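PDB 5FJZ: coatomer subunit delta from Saccharomyces cerevisiae, which probably serves, as part of the coatomer coat, in protein transport between Golgi and ER, its mu-homology domain binding a tryptophan-based motif of Dsl1. Local coordinates for residues 13-18 with 52-57; 75-80 with 86-91; 95-98 with 103-106; 105-110 with 237-242; 243-246 with 252-255. One frame throughout, in Å; residues are numbered along the deposited sequence.

Contact 1 of 5, residues 13-18 with 52-57; sequences NGILIS and SHSNLK
Ile17 and Leu56 meet tip to tip where two sheets face each other, and the pair illustrates how sparingly two strands can touch when each sends alternate residues inward. The delta methyl of Ile17 does the touching. Its CD1 lies 4.0 Å from Leu56 CG and 4.3 Å from each of Leu56 CD1 and Leu56 CD2, so it sits before the fork of the leucine. Two torsions put it there: CG1 stands opposite the carbonyl carbon (chi1 -66°), and the chain then runs out nearly extended (chi2 160°). The leucine fork, by contrast, is turned well off a staggered position, with chi2 at 30°.

Two residues back, Ile15 repeats the branch orientation of Ile17 and also ends extended, but it faces a smaller partner. Its CD1 is 4.2 Å from Ser54 OG, a hydroxyl hydrogen-bonded to Leu51 O, so a buried polar atom that has its own partner can border an apolar methyl. No hydrogen bond crosses between 13-18 and 52-57. Around them, Leu44, Val244 and Ile241 pack on Ile17, and Ile88 packs on Leu56, widening the apolar layer. Strand 15-27 belongs to the large mixed sheet and strand 54-58 to the small antiparallel one; their inward-facing side chains form the kind of interior expected between the sheets of a beta sandwich, here within the mu-homology domain.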
# COMPACT_ATOMS: atom_id res chain seq x y z
N ASN A 13 -32.18 4.09 -9.21
CA ASN A 13 -33.60 4.52 -9.13
C ASN A 13 -34.38 3.85 -7.98
O ASN A 13 -35.61 4.02 -7.81
CB ASN A 13 -34.23 4.33 -10.51
CG ASN A 13 -33.60 5.24 -11.57
OD1 ASN A 13 -33.41 6.45 -11.37
ND2 ASN A 13 -33.24 4.65 -12.70
N GLY A 14 -33.64 3.08 -7.18
CA GLY A 14 -34.16 2.36 -6.04
C GLY A 14 -33.21 1.28 -5.57
O GLY A 14 -32.57 1.37 -4.49
N ILE A 15 -33.11 0.24 -6.36
CA ILE A 15 -32.12 -0.82 -6.21
C ILE A 15 -31.23 -0.84 -7.43
O ILE A 15 -31.71 -0.93 -8.56
CB ILE A 15 -32.75 -2.23 -6.06
CG1 ILE A 15 -33.53 -2.28 -4.73
CG2 ILE A 15 -31.69 -3.31 -6.05
CD1 ILE A 15 -34.27 -3.54 -4.46
N LEU A 16 -29.90 -0.83 -7.20
CA LEU A 16 -28.95 -1.03 -8.27
C LEU A 16 -27.96 -2.06 -7.87
O LEU A 16 -27.28 -1.90 -6.83
CB LEU A 16 -28.24 0.30 -8.63
CG LEU A 16 -27.18 0.20 -9.73
CD1 LEU A 16 -27.80 -0.11 -11.10
CD2 LEU A 16 -26.47 1.53 -9.84
N ILE A 17 -27.84 -3.11 -8.71
CA ILE A 17 -26.91 -4.19 -8.46
C ILE A 17 -25.76 -4.10 -9.45
O ILE A 17 -25.99 -3.95 -10.66
CB ILE A 17 -27.63 -5.57 -8.57
CG1 ILE A 17 -28.68 -5.74 -7.46
CG2 ILE A 17 -26.61 -6.68 -8.56
CD1 ILE A 17 -29.70 -6.79 -7.80
N SER A 18 -24.51 -4.13 -8.95
CA SER A 18 -23.34 -4.04 -9.79
C SER A 18 -22.56 -5.33 -9.68
O SER A 18 -22.21 -5.77 -8.58
CB SER A 18 -22.48 -2.86 -9.37
OG SER A 18 -21.35 -2.78 -10.21
N SER A 52 -35.51 -1.81 1.17
CA SER A 52 -34.37 -2.16 1.93
C SER A 52 -34.53 -3.51 2.59
O SER A 52 -33.55 -4.09 3.00
CB SER A 52 -34.06 -1.09 3.01
OG SER A 52 -35.06 -1.06 4.01
N HIS A 53 -35.76 -4.02 2.67
CA HIS A 53 -36.02 -5.36 3.26
C HIS A 53 -36.17 -6.37 2.15
O HIS A 53 -37.23 -6.95 1.96
CB HIS A 53 -37.31 -5.31 4.08
CG HIS A 53 -37.17 -4.63 5.40
ND1 HIS A 53 -37.41 -3.28 5.57
CD2 HIS A 53 -36.80 -5.10 6.62
CE1 HIS A 53 -37.19 -2.95 6.83
NE2 HIS A 53 -36.85 -4.04 7.50
N SER A 54 -35.10 -6.51 1.37
CA SER A 54 -35.12 -7.22 0.11
C SER A 54 -34.10 -8.32 0.11
O SER A 54 -33.16 -8.37 0.95
CB SER A 54 -34.89 -6.21 -1.01
OG SER A 54 -33.73 -5.41 -0.72
N ASN A 55 -34.31 -9.29 -0.77
CA ASN A 55 -33.40 -10.36 -0.97
C ASN A 55 -33.16 -10.54 -2.45
O ASN A 55 -34.02 -10.24 -3.28
CB ASN A 55 -33.91 -11.71 -0.45
CG ASN A 55 -33.92 -11.85 1.07
OD1 ASN A 55 -33.47 -10.98 1.87
ND2 ASN A 55 -34.50 -12.93 1.49
N LEU A 56 -31.96 -10.98 -2.82
CA LEU A 56 -31.57 -11.05 -4.25
C LEU A 56 -31.53 -12.51 -4.60
O LEU A 56 -31.00 -13.26 -3.84
CB LEU A 56 -30.13 -10.53 -4.45
CG LEU A 56 -29.82 -9.04 -4.55
CD1 LEU A 56 -30.73 -8.10 -3.80
CD2 LEU A 56 -28.34 -8.78 -4.27
N LYS A 57 -32.13 -12.89 -5.73
CA LYS A 57 -32.04 -14.28 -6.19
C LYS A 57 -31.08 -14.29 -7.34
O LYS A 57 -31.30 -13.61 -8.32
CB LYS A 57 -33.38 -14.85 -6.66
CG LYS A 57 -34.24 -15.45 -5.56
CD LYS A 57 -35.55 -16.01 -6.13
CE LYS A 57 -36.59 -16.26 -5.04
NZ LYS A 57 -37.95 -16.29 -5.64

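Contact 2 of 5, residues 75-80 with 86-91; sequences PNIDKQ and KLISLR
Ile77 and Leu90 form a single antiparallel bridge, a non-hydrogen-bonded pair with CA atoms 4.4 Å apart, flanked by Arg91 N to Asn76 O (2.8 Å) and Asp78 N to Ser89 O (2.9 Å). The bridge joins the chain entering the short helix 79-85 to the chain that follows it; Asp78 is the N-cap of this helix, and its carboxylate accepts weakly from Gln80 N and also bonds Ser81. On the buried side Ile77 CD1 reaches Ile88 CG2 at 4.0 Å and lies beside Leu90 CD2. Pro75, Asn76 and Leu90 also pack on aromatic side-chain atoms of the bound Dsl1 peptide.

Arg91 works on the other side. Its CG stands between the backbone N and the carbonyl carbon (chi1 88°), which folds the chain back along residues 75-77, and Asp78 CA lies over one face of the guanidinium. The outer end makes a salt bridge with Asp215 and a cation-pi contact with Tyr213, both of a second subunit. A leucine here would probably leave Pro75 O without its donor and Asp215 of that subunit without its opposite charge. At the guanidinium edge, Arg91 NE meets Pro75 O in plane at 2.9 Å, while NH2 donates to a water 3.1 Å away.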
# COMPACT_ATOMS: atom_id res chain seq x y z
N PRO A 75 -19.69 -10.95 5.95
CA PRO A 75 -20.08 -11.40 7.31
C PRO A 75 -21.54 -11.24 7.71
O PRO A 75 -22.10 -12.16 8.36
CB PRO A 75 -19.17 -10.62 8.23
CG PRO A 75 -17.99 -10.34 7.41
CD PRO A 75 -18.41 -10.25 5.97
N ASN A 76 -22.22 -10.20 7.26
CA ASN A 76 -23.64 -9.97 7.54
C ASN A 76 -24.63 -10.68 6.65
O ASN A 76 -25.84 -10.57 6.86
CB ASN A 76 -24.02 -8.48 7.48
CG ASN A 76 -23.21 -7.62 8.44
OD1 ASN A 76 -22.87 -6.46 8.15
ND2 ASN A 76 -22.89 -8.17 9.57
N ILE A 77 -24.15 -11.42 5.67
CA ILE A 77 -25.00 -12.10 4.70
C ILE A 77 -25.02 -13.55 5.20
O ILE A 77 -24.03 -14.10 5.67
CB ILE A 77 -24.41 -12.00 3.25
CG1 ILE A 77 -24.49 -10.56 2.77
CG2 ILE A 77 -25.12 -12.93 2.28
CD1 ILE A 77 -25.87 -9.97 2.63
N ASP A 78 -26.16 -14.18 5.03
CA ASP A 78 -26.42 -15.57 5.43
C ASP A 78 -25.84 -16.61 4.40
O ASP A 78 -26.38 -16.76 3.29
CB ASP A 78 -27.93 -15.73 5.53
CG ASP A 78 -28.38 -17.16 5.94
OD1 ASP A 78 -27.53 -18.04 6.14
OD2 ASP A 78 -29.61 -17.36 5.96
N LYS A 79 -24.71 -17.19 4.76
CA LYS A 79 -23.99 -18.12 3.88
C LYS A 79 -24.84 -19.33 3.52
O LYS A 79 -24.88 -19.75 2.36
CB LYS A 79 -22.68 -18.55 4.54
CG LYS A 79 -21.78 -19.47 3.72
CD LYS A 79 -21.77 -19.07 2.23
CE LYS A 79 -20.46 -18.48 1.76
NZ LYS A 79 -19.43 -19.55 1.65
N GLN A 80 -25.60 -19.84 4.50
CA GLN A 80 -26.42 -21.06 4.25
C GLN A 80 -27.48 -20.83 3.23
O GLN A 80 -27.66 -21.69 2.35
CB GLN A 80 -27.05 -21.58 5.54
CG GLN A 80 -26.06 -21.90 6.62
CD GLN A 80 -25.23 -23.08 6.18
OE1 GLN A 80 -24.55 -22.94 5.19
NE2 GLN A 80 -25.34 -24.26 6.85
N LYS A 86 -29.34 -19.91 -3.52
CA LYS A 86 -28.78 -18.84 -4.37
C LYS A 86 -29.36 -17.51 -4.05
O LYS A 86 -29.65 -16.72 -4.95
CB LYS A 86 -28.95 -19.22 -5.86
CG LYS A 86 -28.46 -20.63 -6.17
CD LYS A 86 -28.51 -20.98 -7.68
CE LYS A 86 -28.33 -22.51 -7.88
NZ LYS A 86 -28.11 -22.85 -9.33
N LEU A 87 -29.62 -17.33 -2.77
CA LEU A 87 -30.34 -16.18 -2.20
C LEU A 87 -29.36 -15.33 -1.42
O LEU A 87 -28.50 -15.86 -0.77
CB LEU A 87 -31.44 -16.69 -1.29
CG LEU A 87 -32.51 -15.66 -0.99
CD1 LEU A 87 -33.32 -15.33 -2.26
CD2 LEU A 87 -33.39 -16.27 0.11
N ILE A 88 -29.37 -14.04 -1.69
CA ILE A 88 -28.59 -13.10 -0.90
C ILE A 88 -29.60 -12.47 0.08
O ILE A 88 -30.49 -11.77 -0.37
CB ILE A 88 -27.97 -12.01 -1.80
CG1 ILE A 88 -26.93 -12.60 -2.77
CG2 ILE A 88 -27.30 -10.92 -1.00
CD1 ILE A 88 -25.79 -13.35 -2.13
N SER A 89 -29.32 -12.65 1.36
CA SER A 89 -30.23 -12.29 2.46
C SER A 89 -29.38 -12.02 3.68
O SER A 89 -28.29 -12.60 3.81
CB SER A 89 -31.21 -13.43 2.74
OG SER A 89 -30.54 -14.54 3.37
N LEU A 90 -29.86 -11.19 4.60
CA LEU A 90 -29.11 -10.91 5.85
C LEU A 90 -29.09 -12.07 6.83
O LEU A 90 -30.05 -12.81 6.93
CB LEU A 90 -29.67 -9.64 6.52
CG LEU A 90 -29.41 -8.39 5.69
CD1 LEU A 90 -30.22 -7.24 6.21
CD2 LEU A 90 -27.93 -8.02 5.72
N ARG A 91 -27.97 -12.25 7.53
CA ARG A 91 -27.80 -13.31 8.54
C ARG A 91 -28.71 -12.96 9.77
O ARG A 91 -29.36 -13.84 10.32
CB ARG A 91 -26.28 -13.78 8.75
CG ARG A 91 -25.35 -13.09 9.73
CD ARG A 91 -24.19 -13.99 10.25
NE ARG A 91 -23.44 -14.61 9.16
CZ ARG A 91 -23.33 -15.92 8.85
NH1 ARG A 91 -23.90 -16.86 9.59
NH2 ARG A 91 -22.64 -16.31 7.74
O HOH W 1 -21.39 -14.58 5.55

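Contact 3 of 5, residues 95-98 with 103-106; sequences KAFP and SLGV
Phe97 is where the loop 95-98 first meets the segment 103-106, and it does so at two levels. Its ring hangs from a CB placed so that CG stands opposite the carbonyl carbon (chi1 -75°), which directs the ring toward the strand. Near its base, Phe97 CB is 4.2 Å from Leu104 CD1, and the same methyl lies 3.9 Å from Phe97 CD1. Farther out, Phe97 CE1 comes to 4.3 Å from Val106 CG1. Both aliphatic groups approach the ring obliquely, so it rests against two strand side chains that are spaced by Gly105.

Pro98 follows and takes hold of the same leucine from another direction. Leu104 CD1 lies 3.8 Å from Pro98 CD and equally far from Pro98 O, while Leu104 CD2 faces Pro98 CG at 4.2 Å. The leucine chain is extended beyond its CB (chi2 173°), which carries CD1 into the angle between the phenyl ring and the pyrrolidine. Apart from the methyl beside Pro98 O the contact is between apolar side chains, and no hydrogen bond joins the two segments.

Leu44 and Ile46 of strand 33-46 also pack on the ring. Aromatic side chains of the bound Dsl1 peptide pack on Phe97 and Leu104, and the peptide is also hydrogen-bonded by the backbones of Ser103 and Gly105. The contact thus forms part of the wall of a tryptophan-motif binding site in the mu-homology domain.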
# COMPACT_ATOMS: atom_id res chain seq x y z
N LYS A 95 -32.98 -7.35 10.49
CA LYS A 95 -32.40 -6.11 9.99
C LYS A 95 -32.70 -5.89 8.54
O LYS A 95 -33.27 -6.74 7.91
CB LYS A 95 -30.89 -6.14 10.25
CG LYS A 95 -30.55 -5.44 11.55
CD LYS A 95 -29.64 -6.29 12.40
CE LYS A 95 -29.18 -5.54 13.65
NZ LYS A 95 -30.27 -5.30 14.63
N ALA A 96 -32.32 -4.74 8.00
CA ALA A 96 -32.55 -4.43 6.60
C ALA A 96 -31.26 -3.89 6.03
O ALA A 96 -30.32 -3.58 6.79
CB ALA A 96 -33.61 -3.39 6.45
N PHE A 97 -31.18 -3.79 4.71
CA PHE A 97 -29.96 -3.26 4.12
C PHE A 97 -29.86 -1.77 4.32
O PHE A 97 -30.84 -1.04 4.14
CB PHE A 97 -29.90 -3.55 2.60
CG PHE A 97 -29.58 -4.98 2.27
CD1 PHE A 97 -28.33 -5.46 2.47
CD2 PHE A 97 -30.53 -5.80 1.76
CE1 PHE A 97 -28.00 -6.77 2.18
CE2 PHE A 97 -30.23 -7.10 1.45
CZ PHE A 97 -28.96 -7.57 1.61
N PRO A 98 -28.69 -1.28 4.67
CA PRO A 98 -28.56 0.16 4.54
C PRO A 98 -29.08 0.74 3.22
O PRO A 98 -28.72 0.27 2.16
CB PRO A 98 -27.01 0.39 4.68
CG PRO A 98 -26.57 -0.77 5.43
CD PRO A 98 -27.42 -1.91 4.97
N SER A 103 -22.50 1.58 -1.37
CA SER A 103 -22.17 0.38 -2.17
C SER A 103 -21.88 -0.73 -1.18
O SER A 103 -20.88 -0.69 -0.42
CB SER A 103 -20.96 0.57 -3.12
OG SER A 103 -21.23 1.54 -4.14
N LEU A 104 -22.72 -1.73 -1.17
CA LEU A 104 -22.62 -2.81 -0.21
C LEU A 104 -22.11 -4.07 -0.91
O LEU A 104 -22.82 -4.64 -1.76
CB LEU A 104 -23.95 -3.09 0.43
CG LEU A 104 -24.70 -1.92 0.99
CD1 LEU A 104 -26.09 -2.38 1.43
CD2 LEU A 104 -23.99 -1.25 2.16
N GLY A 105 -20.86 -4.45 -0.65
CA GLY A 105 -20.25 -5.69 -1.18
C GLY A 105 -20.84 -6.89 -0.47
O GLY A 105 -20.79 -6.99 0.78
N VAL A 106 -21.56 -7.73 -1.20
CA VAL A 106 -22.32 -8.81 -0.52
C VAL A 106 -21.72 -10.17 -0.81
O VAL A 106 -21.94 -11.13 -0.08
CB VAL A 106 -23.84 -8.77 -0.77
CG1 VAL A 106 -24.49 -7.51 -0.14
CG2 VAL A 106 -24.23 -8.96 -2.21

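Contact 4 of 5, residues 105-110 with 237-242; sequences GVLRWR and TGMAIQ
Met239 lies against the indole of Trp109 in a Met-aromatic contact that joins the two sheets of a beta-sandwich-like core: strand 104-113 belongs to the large mixed sheet, and 237-242 leads into the edge strand of the small one. The methionine can be followed outward atom by atom. Met239 CB lies 4.2 Å from Trp109 CZ2. Next comes CG, carried opposite the backbone N (chi1 -177°) and onto the benzo end of the indole, with Met239 CG 3.8 Å from Trp109 CH2. There the chain bends, at chi2 and again at chi3, and SD passes the six-membered ring at 5.1 Å from its centroid, on an oblique line 28° off the ring normal. Finally CE folds back over one face of the indole, with Met239 CE 4.4 Å from Trp109 CZ3.

The pyrrole part of the indole is held by polar means. Trp109 NE1 and Thr237 OG1 stand 3.9 Å apart, too far to bond each other. Each is instead hydrogen-bonded to Glu21 OE2; one carboxylate oxygen thus links the two segments and is likely to restrain the rotation of the ring. A leucine in place of Trp109 would probably leave Glu21 without one of its donors and open a gap beside the bent methionine. Beyond the ring, the methionine methyl has a second neighbour on strand 104-113: Met239 CE stands 4.2 Å from Leu107 CD2.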
# COMPACT_ATOMS: atom_id res chain seq x y z
N GLY A 105 -20.86 -4.45 -0.65
CA GLY A 105 -20.25 -5.69 -1.18
C GLY A 105 -20.84 -6.89 -0.47
O GLY A 105 -20.79 -6.99 0.78
N VAL A 106 -21.56 -7.73 -1.20
CA VAL A 106 -22.32 -8.81 -0.52
C VAL A 106 -21.72 -10.17 -0.81
O VAL A 106 -21.94 -11.13 -0.08
CB VAL A 106 -23.84 -8.77 -0.77
CG1 VAL A 106 -24.49 -7.51 -0.14
CG2 VAL A 106 -24.23 -8.96 -2.21
N LEU A 107 -21.05 -10.28 -1.93
CA LEU A 107 -20.53 -11.53 -2.38
C LEU A 107 -19.28 -11.27 -3.20
O LEU A 107 -19.24 -10.30 -3.99
CB LEU A 107 -21.61 -12.27 -3.22
CG LEU A 107 -21.17 -13.60 -3.83
CD1 LEU A 107 -21.12 -14.66 -2.72
CD2 LEU A 107 -22.21 -14.02 -4.88
N ARG A 108 -18.29 -12.09 -3.03
CA ARG A 108 -17.03 -12.03 -3.77
C ARG A 108 -16.61 -13.43 -4.23
O ARG A 108 -17.05 -14.46 -3.67
CB ARG A 108 -15.90 -11.59 -2.81
CG ARG A 108 -15.90 -10.12 -2.54
CD ARG A 108 -14.90 -9.86 -1.43
NE ARG A 108 -14.58 -8.43 -1.36
CZ ARG A 108 -13.90 -7.89 -0.35
NH1 ARG A 108 -13.47 -8.64 0.68
NH2 ARG A 108 -13.65 -6.59 -0.37
N TRP A 109 -15.80 -13.47 -5.28
CA TRP A 109 -15.32 -14.68 -5.87
C TRP A 109 -13.95 -14.44 -6.44
O TRP A 109 -13.58 -13.33 -6.71
CB TRP A 109 -16.35 -15.28 -6.88
CG TRP A 109 -16.78 -14.40 -7.99
CD1 TRP A 109 -16.29 -14.43 -9.29
CD2 TRP A 109 -17.81 -13.43 -7.96
NE1 TRP A 109 -16.99 -13.45 -10.05
CE2 TRP A 109 -17.95 -12.88 -9.26
CE3 TRP A 109 -18.75 -13.04 -6.99
CZ2 TRP A 109 -18.80 -11.89 -9.51
CZ3 TRP A 109 -19.60 -12.06 -7.28
CH2 TRP A 109 -19.64 -11.48 -8.49
N ARG A 110 -13.21 -15.52 -6.63
CA ARG A 110 -11.88 -15.47 -7.19
C ARG A 110 -11.53 -16.80 -7.81
O ARG A 110 -11.68 -17.84 -7.17
CB ARG A 110 -10.86 -15.18 -6.09
CG ARG A 110 -9.46 -14.94 -6.62
CD ARG A 110 -8.55 -14.32 -5.56
NE ARG A 110 -8.07 -15.31 -4.66
CZ ARG A 110 -6.98 -16.05 -4.85
NH1 ARG A 110 -6.15 -15.79 -5.82
NH2 ARG A 110 -6.61 -16.94 -3.96
N THR A 237 -18.01 -14.11 -16.19
CA THR A 237 -17.99 -15.54 -15.75
C THR A 237 -19.43 -16.09 -15.74
O THR A 237 -19.64 -17.22 -15.33
CB THR A 237 -17.41 -15.69 -14.37
OG1 THR A 237 -18.17 -14.86 -13.49
CG2 THR A 237 -15.94 -15.30 -14.38
N GLY A 238 -20.41 -15.28 -16.13
CA GLY A 238 -21.83 -15.72 -16.06
C GLY A 238 -22.66 -15.31 -14.87
O GLY A 238 -23.78 -15.75 -14.73
N MET A 239 -22.12 -14.51 -13.93
CA MET A 239 -22.92 -14.04 -12.83
C MET A 239 -24.03 -13.10 -13.29
O MET A 239 -23.83 -12.24 -14.15
CB MET A 239 -21.96 -13.35 -11.78
CG MET A 239 -22.58 -12.82 -10.43
SD MET A 239 -23.51 -13.95 -9.38
CE MET A 239 -22.24 -15.12 -8.90
N ALA A 240 -25.21 -13.28 -12.70
CA ALA A 240 -26.40 -12.53 -13.11
C ALA A 240 -27.49 -12.72 -12.03
O ALA A 240 -27.41 -13.57 -11.19
CB ALA A 240 -26.89 -13.06 -14.45
N ILE A 241 -28.51 -11.86 -12.10
CA ILE A 241 -29.58 -11.81 -11.15
C ILE A 241 -30.86 -12.32 -11.85
O ILE A 241 -31.16 -11.95 -12.99
CB ILE A 241 -29.83 -10.37 -10.73
CG1 ILE A 241 -28.57 -9.78 -10.10
CG2 ILE A 241 -31.02 -10.27 -9.75
CD1 ILE A 241 -28.04 -10.52 -8.90
N GLN A 242 -31.60 -13.11 -11.11
CA GLN A 242 -32.91 -13.64 -11.60
C GLN A 242 -34.05 -12.76 -11.17
O GLN A 242 -34.93 -12.41 -11.94
CB GLN A 242 -33.06 -14.94 -10.88
CG GLN A 242 -34.37 -15.59 -11.04
CD GLN A 242 -34.00 -16.98 -11.49
OE1 GLN A 242 -34.05 -17.93 -10.72
NE2 GLN A 242 -33.47 -17.08 -12.76

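Contact 5 of 5, residues 243-246 with 252-255; sequences SVVM and QELP
Val245 and Glu253 form a single antiparallel bridge at the border of the mu-homology domain's small sheet, where the chain, having left strand 241-246, turns back along it in a hairpin-like return before entering strand 257-269 of the large sheet. The pair is non-hydrogen-bonded, with CA atoms 4.2 Å apart. Backbone bonds flank it: Leu254 N donates to Val244 O at 2.7 Å, and Met246 N donates to Gln252 O at 2.9 Å. Since Ser243 and Val245 bond to Lys57 and Asn55 of strand 54-58, the segment 243-246 has backbone partners on both of its edges.

The side chains divide between two faces. On one, the CG of Glu253 passes Val245 CG2 at 4.1 Å, and the chain continues extended until Glu253 OE2 lies 3.8 Å from Ser243 CB, so an exposed acidic residue lays its aliphatic part along the strand. On the other, Leu254 crosses Val244 and Met246 at about a right angle. Its CB meets Val244 CG1 at 4.1 Å, and Val244 in turn packs inward on Ile15 and Ile17. Met246 and Gln252 run side by side in the same direction at the outer end, Met246 CG being 3.6 Å from Gln252 CG. Leu254 has an unusual shape, with chi1 at -91° and chi2 almost eclipsed at -3°; its CD2 thereby comes down on the peptide link after Val245, 3.4 Å from Met246 N.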
# COMPACT_ATOMS: atom_id res chain seq x y z
N SER A 243 -34.05 -12.38 -9.90
CA SER A 243 -35.05 -11.45 -9.44
C SER A 243 -34.58 -10.85 -8.13
O SER A 243 -33.62 -11.32 -7.46
CB SER A 243 -36.40 -12.12 -9.20
OG SER A 243 -36.22 -13.16 -8.24
N VAL A 244 -35.32 -9.82 -7.75
CA VAL A 244 -35.23 -9.27 -6.42
C VAL A 244 -36.67 -9.30 -5.81
O VAL A 244 -37.64 -8.94 -6.46
CB VAL A 244 -34.71 -7.82 -6.49
CG1 VAL A 244 -34.67 -7.23 -5.07
CG2 VAL A 244 -33.31 -7.74 -7.09
N VAL A 245 -36.73 -9.57 -4.51
CA VAL A 245 -37.89 -10.02 -3.87
C VAL A 245 -37.90 -9.43 -2.44
O VAL A 245 -36.86 -9.23 -1.84
CB VAL A 245 -37.70 -11.57 -3.96
CG1 VAL A 245 -37.64 -12.28 -2.63
CG2 VAL A 245 -38.52 -12.17 -5.07
N MET A 246 -39.09 -9.24 -1.89
CA MET A 246 -39.26 -8.90 -0.48
C MET A 246 -38.74 -10.03 0.35
O MET A 246 -38.99 -11.20 0.02
CB MET A 246 -40.76 -8.66 -0.18
CG MET A 246 -41.28 -7.33 -0.69
SD MET A 246 -40.58 -5.99 0.30
CE MET A 246 -41.52 -6.15 1.84
N GLN A 252 -43.36 -11.52 -3.92
CA GLN A 252 -43.45 -10.09 -4.19
C GLN A 252 -42.09 -9.60 -4.72
O GLN A 252 -41.14 -9.42 -3.96
CB GLN A 252 -43.82 -9.32 -2.91
CG GLN A 252 -43.97 -7.81 -3.09
CD GLN A 252 -44.94 -7.42 -4.21
OE1 GLN A 252 -44.53 -7.02 -5.30
NE2 GLN A 252 -46.24 -7.55 -3.94
N GLU A 253 -42.04 -9.37 -6.03
CA GLU A 253 -40.84 -8.94 -6.71
C GLU A 253 -40.74 -7.44 -6.66
O GLU A 253 -41.77 -6.74 -6.58
CB GLU A 253 -40.83 -9.45 -8.15
CG GLU A 253 -40.89 -10.97 -8.20
CD GLU A 253 -40.53 -11.56 -9.54
OE1 GLU A 253 -40.63 -10.83 -10.55
OE2 GLU A 253 -40.14 -12.75 -9.59
N LEU A 254 -39.51 -6.94 -6.70
CA LEU A 254 -39.26 -5.52 -6.56
C LEU A 254 -38.57 -5.00 -7.84
O LEU A 254 -37.87 -5.74 -8.47
CB LEU A 254 -38.34 -5.32 -5.35
CG LEU A 254 -38.91 -5.07 -3.95
CD1 LEU A 254 -40.43 -4.97 -3.88
CD2 LEU A 254 -38.36 -6.05 -2.94
N PRO A 255 -38.68 -3.70 -8.11
CA PRO A 255 -38.02 -3.14 -9.28
C PRO A 255 -36.50 -2.99 -8.99
O PRO A 255 -36.10 -2.73 -7.85
CB PRO A 255 -38.58 -1.75 -9.38
CG PRO A 255 -38.98 -1.39 -7.94
CD PRO A 255 -39.54 -2.69 -7.45

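Contacts 1, 3 and 4 are buried and hold mainly through side chains, with no hydrogen bond between their segments, whereas contacts 2 and 5 lie partly open and rest on backbone bonds flanking a single antiparallel bridge. The small sheet unites most of them: its central strand, 54-58, serves contact 1, strand 87-88 enters contact 2, and strand 241-246 is used by contacts 4 and 5. Contacts 3 and 4 instead share Gly105 and Val106 on strand 104-113. Chemistry follows place. Aliphatic groups and one serine hydroxyl make contact 1, rings enter in contacts 3 and 4, and charge appears nearer the surface, in contacts 2 and 5. Contacts 2 and 3 both border the bound peptide.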